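PDB 3TVA: xylose isomerase domain protein TIM barrel from Planctomyces limnophilus, which binds a magnesium ion in a xylose isomerase-like TIM barrel and probably acts as an isomerase. Local coordinates for residues A[123-128]-A[189-194]; A[77-82]-A[87-92]. All blocks are in the same frame, centred on the assembly; numbering follows the deposited sequence. Where two conformers were deposited one is given.

Contact 1: A[123-128]-A[189-194]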
ATOM      1  N   ILE A 123      -0.174  -0.371   9.286  1.00 17.84           N
ATOM      2  CA  ILE A 123      -0.194  -0.939  10.631  1.00 19.56           C
ATOM      3  C   ILE A 123      -0.698   0.048  11.699  1.00 20.00           C
ATOM      4  O   ILE A 123      -1.105  -0.362  12.788  1.00 21.71           O
ATOM      5  CB  ILE A 123       1.173  -1.566  11.006  1.00 16.59           C
ATOM      6  CG1 ILE A 123       0.985  -2.674  12.046  1.00 19.58           C
ATOM      7  CG2 ILE A 123       2.167  -0.500  11.440  1.00 14.72           C
ATOM      8  CD1 ILE A 123       2.266  -3.473  12.355  1.00 23.92           C
ATOM      9  N   GLY A 124      -0.725   1.334  11.363  1.00 18.58           N
ATOM     10  CA  GLY A 124      -1.165   2.366  12.297  1.00 17.96           C
ATOM     11  C   GLY A 124      -0.002   3.173  12.831  1.00 18.93           C
ATOM     12  O   GLY A 124       1.131   3.019  12.354  1.00 16.33           O
ATOM     13  N   PHE A 125      -0.235   4.003  13.846  0.60 18.54           N
ATOM     14  CA  PHE A 125       0.817   4.930  14.254  0.60 19.79           C
ATOM     15  C   PHE A 125       1.697   4.228  15.275  0.60 20.81           C
ATOM     16  O   PHE A 125       1.331   4.083  16.435  0.60 20.58           O
ATOM     17  CB  PHE A 125       0.204   6.193  14.879  0.60 20.01           C
ATOM     18  CG  PHE A 125      -0.229   7.234  13.869  0.60 23.36           C
ATOM     19  CD1 PHE A 125       0.126   8.570  14.032  0.60 26.19           C
ATOM     20  CD2 PHE A 125      -0.989   6.879  12.757  0.60 18.94           C
ATOM     21  CE1 PHE A 125      -0.276   9.530  13.112  0.60 24.81           C
ATOM     22  CE2 PHE A 125      -1.377   7.828  11.831  0.60 16.61           C
ATOM     23  CZ  PHE A 125      -1.026   9.156  12.009  0.60 19.49           C
ATOM     24  N   VAL A 126       2.893   3.853  14.830  1.00 22.86           N
ATOM     25  CA  VAL A 126       3.815   3.034  15.613  1.00 21.77           C
ATOM     26  C   VAL A 126       4.313   3.852  16.804  1.00 20.78           C
ATOM     27  O   VAL A 126       4.841   4.945  16.626  1.00 24.38           O
ATOM     28  CB  VAL A 126       5.022   2.555  14.762  1.00 22.38           C
ATOM     29  CG1 VAL A 126       6.079   1.851  15.644  1.00 21.69           C
ATOM     30  CG2 VAL A 126       4.555   1.647  13.633  1.00 19.09           C
ATOM     31  N   PRO A 127       4.109   3.335  18.021  1.00 23.61           N
ATOM     32  CA  PRO A 127       4.514   3.988  19.277  1.00 28.56           C
ATOM     33  C   PRO A 127       6.030   4.153  19.366  1.00 31.99           C
ATOM     34  O   PRO A 127       6.757   3.435  18.680  1.00 28.44           O
ATOM     35  CB  PRO A 127       4.073   2.989  20.350  1.00 27.62           C
ATOM     36  CG  PRO A 127       3.094   2.095  19.692  1.00 28.05           C
ATOM     37  CD  PRO A 127       3.475   2.030  18.255  1.00 21.82           C
ATOM     38  N   GLU A 128       6.488   5.086  20.198  1.00 40.24           N
ATOM     39  CA  GLU A 128       7.905   5.216  20.527  1.00 45.03           C
ATOM     40  C   GLU A 128       8.395   3.885  21.071  1.00 38.19           C
ATOM     41  O   GLU A 128       7.659   3.201  21.777  1.00 34.02           O
ATOM     42  CB  GLU A 128       8.109   6.288  21.595  1.00 57.03           C
ATOM     43  CG  GLU A 128       8.097   7.722  21.099  1.00 69.74           C
ATOM     44  CD  GLU A 128       8.352   8.727  22.228  1.00 83.24           C
ATOM     45  OE1 GLU A 128       9.086   8.384  23.187  1.00 87.69           O
ATOM     46  OE2 GLU A 128       7.811   9.857  22.162  1.00 85.72           O
ATOM     47  N   ILE A 189       3.833  13.043   2.352  1.00 20.45           N
ATOM     48  CA  ILE A 189       3.429  14.419   2.137  1.00 19.32           C
ATOM     49  C   ILE A 189       2.086  14.698   2.798  1.00 24.78           C
ATOM     50  O   ILE A 189       1.878  15.762   3.383  1.00 25.50           O
ATOM     51  CB  ILE A 189       3.395  14.749   0.640  1.00 19.54           C
ATOM     52  CG1 ILE A 189       4.814  14.645   0.074  1.00 17.91           C
ATOM     53  CG2 ILE A 189       2.818  16.129   0.415  1.00 19.50           C
ATOM     54  CD1 ILE A 189       4.927  14.977  -1.396  1.00 21.27           C
ATOM     55  N   LEU A 190       1.178  13.731   2.714  1.00 24.54           N
ATOM     56  CA  LEU A 190      -0.145  13.883   3.309  1.00 23.66           C
ATOM     57  C   LEU A 190      -0.037  14.026   4.830  1.00 22.20           C
ATOM     58  O   LEU A 190      -0.629  14.936   5.415  1.00 24.44           O
ATOM     59  CB  LEU A 190      -1.053  12.715   2.906  1.00 23.18           C
ATOM     60  CG  LEU A 190      -1.451  12.683   1.426  1.00 25.39           C
ATOM     61  CD1 LEU A 190      -2.133  11.362   1.074  1.00 27.53           C
ATOM     62  CD2 LEU A 190      -2.375  13.866   1.084  1.00 26.15           C
ATOM     63  N   TYR A 191       0.754  13.160   5.462  1.00 19.80           N
ATOM     64  CA  TYR A 191       1.022  13.285   6.895  1.00 24.70           C
ATOM     65  C   TYR A 191       1.924  14.461   7.258  1.00 30.97           C
ATOM     66  O   TYR A 191       1.998  14.851   8.419  1.00 35.45           O
ATOM     67  CB  TYR A 191       1.636  11.998   7.443  1.00 24.09           C
ATOM     68  CG  TYR A 191       0.666  10.847   7.517  1.00 24.94           C
ATOM     69  CD1 TYR A 191      -0.313  10.799   8.498  1.00 28.20           C
ATOM     70  CD2 TYR A 191       0.736   9.803   6.612  1.00 26.66           C
ATOM     71  CE1 TYR A 191      -1.207   9.734   8.561  1.00 32.76           C
ATOM     72  CE2 TYR A 191      -0.148   8.749   6.660  1.00 30.61           C
ATOM     73  CZ  TYR A 191      -1.114   8.714   7.636  1.00 33.63           C
ATOM     74  OH  TYR A 191      -1.983   7.651   7.669  1.00 36.90           O
ATOM     75  N   GLY A 192       2.623  15.015   6.271  1.00 32.28           N
ATOM     76  CA  GLY A 192       3.508  16.152   6.507  1.00 34.57           C
ATOM     77  C   GLY A 192       4.782  15.804   7.276  1.00 33.76           C
ATOM     78  O   GLY A 192       5.392  16.649   7.920  1.00 37.72           O
ATOM     79  N   THR A 193       5.176  14.540   7.219  1.00 33.81           N
ATOM     80  CA  THR A 193       6.297  14.068   8.015  1.00 41.58           C
ATOM     81  C   THR A 193       7.718  14.385   7.510  1.00 50.99           C
ATOM     82  O   THR A 193       8.550  14.893   8.273  1.00 58.54           O
ATOM     83  CB  THR A 193       6.164  12.579   8.240  1.00 40.85           C
ATOM     84  OG1 THR A 193       5.976  11.941   6.981  1.00 45.45           O
ATOM     85  CG2 THR A 193       4.949  12.323   9.083  1.00 37.81           C
ATOM     86  N   GLY A 194       7.998  14.104   6.243  1.00 44.82           N
ATOM     87  CA  GLY A 194       9.358  14.239   5.737  1.00 40.18           C
ATOM     88  C   GLY A 194       9.455  13.993   4.243  1.00 33.01           C
ATOM     89  O   GLY A 194       8.552  13.377   3.663  1.00 30.72           O
TER
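F125 and Y191 meet through their rings alone, a case of two loops joined by one aromatic pair while their backbones stay well apart. The nearest CA atoms, those of F125 and Y191, are 11.1 Å from each other, and the two side chains span that gap from both ends. The close part is small: CZ of F125 lies 3.5 Å from CE1 of Y191, and the neighbouring CE2 of F125 comes to 3.8 Å from the same CE1. The ring planes are turned 73° against each other with centroids 5.6 Å apart, an oblique meeting. In both residues CG lies anti to the carbonyl carbon (chi1 -83° in F125, -71° in Y191), which carries each ring across toward the other loop.

Both loops sit at the C-terminal end of the barrel, where TIM-barrel enzymes keep their active sites: 123-128 follows strand 118-121, and Y191 is in the end region of the short helix that comes after strand 179-183. That helix ends in a Schellman motif, with G192 as its C-prime residue at positive phi: T193 N pairs with M188 O, and G192 N makes a weak second bond to I189 O at 3.1 Å.

Around the Y191 ring the packing is dense. It is buried, with W227, H122 and T85 against it and a bound glycerol about 4 Å from its side chain. F125 is looser. Although it touches T85, A86 and Q161, it remains partly exposed and was modelled in two conformers, of which one is described here. The two segments bury just 76 Å² between them, and beyond the rings the loop runs outward through P127 to E128, which is solvent-exposed and poorly ordered.

Contact 2: A[77-82]-A[87-92]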
ATOM      1  N   GLU A  77     -12.150   1.881  10.795  1.00 24.82           N
ATOM      2  CA  GLU A  77     -10.988   2.704  10.458  1.00 25.63           C
ATOM      3  C   GLU A  77     -11.445   4.040   9.882  1.00 30.13           C
ATOM      4  O   GLU A  77     -12.249   4.080   8.949  1.00 29.28           O
ATOM      5  CB  GLU A  77     -10.080   1.985   9.471  1.00 24.90           C
ATOM      6  CG  GLU A  77      -9.279   0.850  10.092  1.00 25.38           C
ATOM      7  CD  GLU A  77      -8.225   0.304   9.144  1.00 29.91           C
ATOM      8  OE1 GLU A  77      -8.547   0.122   7.947  1.00 32.39           O
ATOM      9  OE2 GLU A  77      -7.075   0.065   9.593  1.00 28.34           O
ATOM     10  N   SER A  78     -10.951   5.138  10.440  1.00 26.19           N
ATOM     11  CA  SER A  78     -11.293   6.436   9.877  1.00 27.58           C
ATOM     12  C   SER A  78     -10.082   7.331   9.650  1.00 26.60           C
ATOM     13  O   SER A  78      -9.284   7.565  10.556  1.00 26.20           O
ATOM     14  CB  SER A  78     -12.306   7.162  10.759  1.00 26.83           C
ATOM     15  OG  SER A  78     -12.491   8.473  10.282  1.00 32.09           O
ATOM     16  N   TYR A  79      -9.976   7.826   8.424  1.00 27.42           N
ATOM     17  CA  TYR A  79      -8.943   8.766   7.982  1.00 28.68           C
ATOM     18  C   TYR A  79      -9.365  10.250   8.071  1.00 30.58           C
ATOM     19  O   TYR A  79      -8.734  11.110   7.446  1.00 28.65           O
ATOM     20  CB  TYR A  79      -8.374   8.392   6.602  1.00 27.87           C
ATOM     21  CG  TYR A  79      -7.568   7.097   6.607  1.00 27.57           C
ATOM     22  CD1 TYR A  79      -6.190   7.107   6.816  1.00 28.16           C
ATOM     23  CD2 TYR A  79      -8.187   5.866   6.404  1.00 30.12           C
ATOM     24  CE1 TYR A  79      -5.449   5.924   6.819  1.00 24.35           C
ATOM     25  CE2 TYR A  79      -7.457   4.678   6.408  1.00 28.15           C
ATOM     26  CZ  TYR A  79      -6.087   4.719   6.608  1.00 29.98           C
ATOM     27  OH  TYR A  79      -5.359   3.544   6.616  1.00 29.83           O
ATOM     28  N   ALA A  80     -10.497  10.520   8.725  1.00 28.00           N
ATOM     29  CA  ALA A  80     -11.108  11.858   8.725  1.00 28.40           C
ATOM     30  C   ALA A  80     -10.122  12.980   8.997  1.00 29.86           C
ATOM     31  O   ALA A  80     -10.171  14.025   8.357  1.00 30.55           O
ATOM     32  CB  ALA A  80     -12.253  11.932   9.744  1.00 27.03           C
ATOM     33  N   ASP A  81      -9.238  12.775   9.963  1.00 26.05           N
ATOM     34  CA  ASP A  81      -8.156  13.719  10.174  1.00 28.15           C
ATOM     35  C   ASP A  81      -6.969  12.966  10.750  1.00 27.50           C
ATOM     36  O   ASP A  81      -7.055  11.747  10.974  1.00 27.17           O
ATOM     37  CB  ASP A  81      -8.585  14.936  11.037  1.00 24.90           C
ATOM     38  CG  ASP A  81      -9.117  14.547  12.416  1.00 33.59           C
ATOM     39  OD1 ASP A  81      -8.687  13.522  12.989  1.00 30.55           O
ATOM     40  OD2 ASP A  81      -9.972  15.289  12.943  1.00 40.61           O
ATOM     41  N   ILE A  82      -5.863  13.668  10.979  1.00 26.18           N
ATOM     42  CA  ILE A  82      -4.644  12.992  11.436  1.00 22.53           C
ATOM     43  C   ILE A  82      -4.794  12.327  12.827  1.00 27.26           C
ATOM     44  O   ILE A  82      -4.476  11.147  12.971  1.00 23.36           O
ATOM     45  CB  ILE A  82      -3.370  13.859  11.232  1.00 24.30           C
ATOM     46  CG1 ILE A  82      -3.163  14.071   9.722  1.00 24.52           C
ATOM     47  CG2 ILE A  82      -2.121  13.184  11.861  1.00 23.96           C
ATOM     48  CD1 ILE A  82      -2.009  14.987   9.328  1.00 25.17           C
ATOM     49  N   ARG A  87      -5.869   7.272  16.156  0.54 24.72           N
ATOM     50  CA  ARG A  87      -6.786   6.678  17.116  0.54 25.61           C
ATOM     51  C   ARG A  87      -7.467   5.408  16.581  0.54 23.73           C
ATOM     52  O   ARG A  87      -7.678   4.458  17.325  0.54 24.75           O
ATOM     53  CB  ARG A  87      -7.840   7.728  17.514  0.54 28.18           C
ATOM     54  CG  ARG A  87      -8.864   7.275  18.547  0.54 31.22           C
ATOM     55  CD  ARG A  87      -9.739   8.450  19.034  0.54 33.72           C
ATOM     56  NE  ARG A  87     -10.605   8.995  17.986  0.54 32.94           N
ATOM     57  CZ  ARG A  87     -10.479  10.209  17.458  0.54 35.70           C
ATOM     58  NH1 ARG A  87     -11.321  10.605  16.513  0.54 37.91           N
ATOM     59  NH2 ARG A  87      -9.522  11.031  17.875  0.54 34.86           N
ATOM     60  N   THR A  88      -7.898   5.439  15.323  1.00 21.84           N
ATOM     61  CA  THR A  88      -8.661   4.323  14.728  1.00 22.49           C
ATOM     62  C   THR A  88      -8.055   3.332  13.721  1.00 20.78           C
ATOM     63  O   THR A  88      -8.715   2.356  13.355  1.00 17.76           O
ATOM     64  CB  THR A  88      -9.980   4.838  14.114  1.00 22.53           C
ATOM     65  OG1 THR A  88      -9.701   5.538  12.889  1.00 21.72           O
ATOM     66  CG2 THR A  88     -10.690   5.766  15.101  1.00 21.49           C
ATOM     67  N   VAL A  89      -6.829   3.555  13.266  1.00 18.19           N
ATOM     68  CA  VAL A  89      -6.379   2.835  12.074  1.00 16.65           C
ATOM     69  C   VAL A  89      -5.325   1.804  12.428  1.00 14.36           C
ATOM     70  O   VAL A  89      -4.460   2.059  13.266  1.00 18.14           O
ATOM     71  CB  VAL A  89      -5.867   3.825  10.974  1.00 24.44           C
ATOM     72  CG1 VAL A  89      -5.017   3.119   9.908  1.00 20.09           C
ATOM     73  CG2 VAL A  89      -7.047   4.555  10.324  1.00 23.65           C
ATOM     74  N   GLY A  90      -5.418   0.633  11.809  1.00 15.03           N
ATOM     75  CA  GLY A  90      -4.358  -0.364  11.883  1.00 16.70           C
ATOM     76  C   GLY A  90      -4.474  -1.322  13.054  1.00 17.97           C
ATOM     77  O   GLY A  90      -5.545  -1.472  13.645  1.00 19.84           O
ATOM     78  N   LEU A  91      -3.362  -1.973  13.388  1.00 17.52           N
ATOM     79  CA  LEU A  91      -3.317  -2.942  14.482  1.00 18.90           C
ATOM     80  C   LEU A  91      -3.037  -2.241  15.795  1.00 19.13           C
ATOM     81  O   LEU A  91      -3.212  -2.812  16.870  1.00 22.60           O
ATOM     82  CB  LEU A  91      -2.221  -3.983  14.227  1.00 18.88           C
ATOM     83  CG  LEU A  91      -2.336  -4.781  12.925  1.00 17.07           C
ATOM     84  CD1 LEU A  91      -1.283  -5.890  12.900  1.00 16.11           C
ATOM     85  CD2 LEU A  91      -3.754  -5.366  12.771  1.00 14.72           C
ATOM     86  N   VAL A  92      -2.620  -0.988  15.707  1.00 19.07           N
ATOM     87  CA  VAL A  92      -2.206  -0.247  16.903  1.00 19.25           C
ATOM     88  C   VAL A  92      -3.314  -0.002  17.962  1.00 18.14           C
ATOM     89  O   VAL A  92      -3.093  -0.266  19.149  1.00 19.76           O
ATOM     90  CB  VAL A  92      -1.432   1.055  16.515  1.00 20.73           C
ATOM     91  CG1 VAL A  92      -1.338   2.020  17.694  1.00 21.90           C
ATOM     92  CG2 VAL A  92      -0.045   0.700  15.988  1.00 20.03           C
TER
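The loop that follows strand 66-71 of the TIM barrel runs into helix 82-88 and is met again by the chain leaving that helix, so that 77-82 and 87-92 bracket one short helix. D81 is its N-cap, and just ahead S78 forms an ST turn, its OG accepting from A80 N at 3.3 Å.

Two hydrogen bonds tie entrance to exit, each pairing a backbone N-H with a side-chain oxygen. S78 N gives its hydrogen to T88 OG1 at 2.8 Å; the hydroxyl group, set between the backbone N and the carbonyl carbon (chi1 74°), is also hydrogen-bonded to T84 O. E77 reaches over with its chain extended beyond CG, passing the carbonyl of T88, and E77 OE2 accepts from G90 N at 2.8 Å through its anti lone pair, with an N-H...O angle of 150°. The other oxygen, OE1, is held by F74 N, so both ends of the carboxylate are gripped and its rotation is fixed. With an alanine here in place of E77, the amides of G90 and F74 would probably lose these acceptors and the turn after the helix would be less firmly held to the loop.

Between these bonds V89 packs against Y79. V89 CG2 sits over one face of the Y79 ring in a CH-pi contact, 4.0 Å from its centroid and 15° off the normal, while Y79 OH, hydrogen-bonded to H122 ND1, lies 3.3 Å from V89 CG1.

Contact 2 closes along the chain before contact 1 opens, and their centres lie 11 Å apart on the same side of the chain's centre. They join directly: L91 N is 2.8 Å from I123 O, a probable hydrogen bond, and V92 CG1 packs 3.6 Å from F125 O. The two tyrosines also touch, Y191 OH packing 4.0 Å from Y79 CE1. Both tyrosine side chains come within about 4 Å of bound glycerol and about 9 Å of the magnesium, whose ligands are E158, D184, H211 and E259. The contacts thus bring two tyrosines to a pocket beside the metal, probably part of the active site, without either residue being a metal ligand.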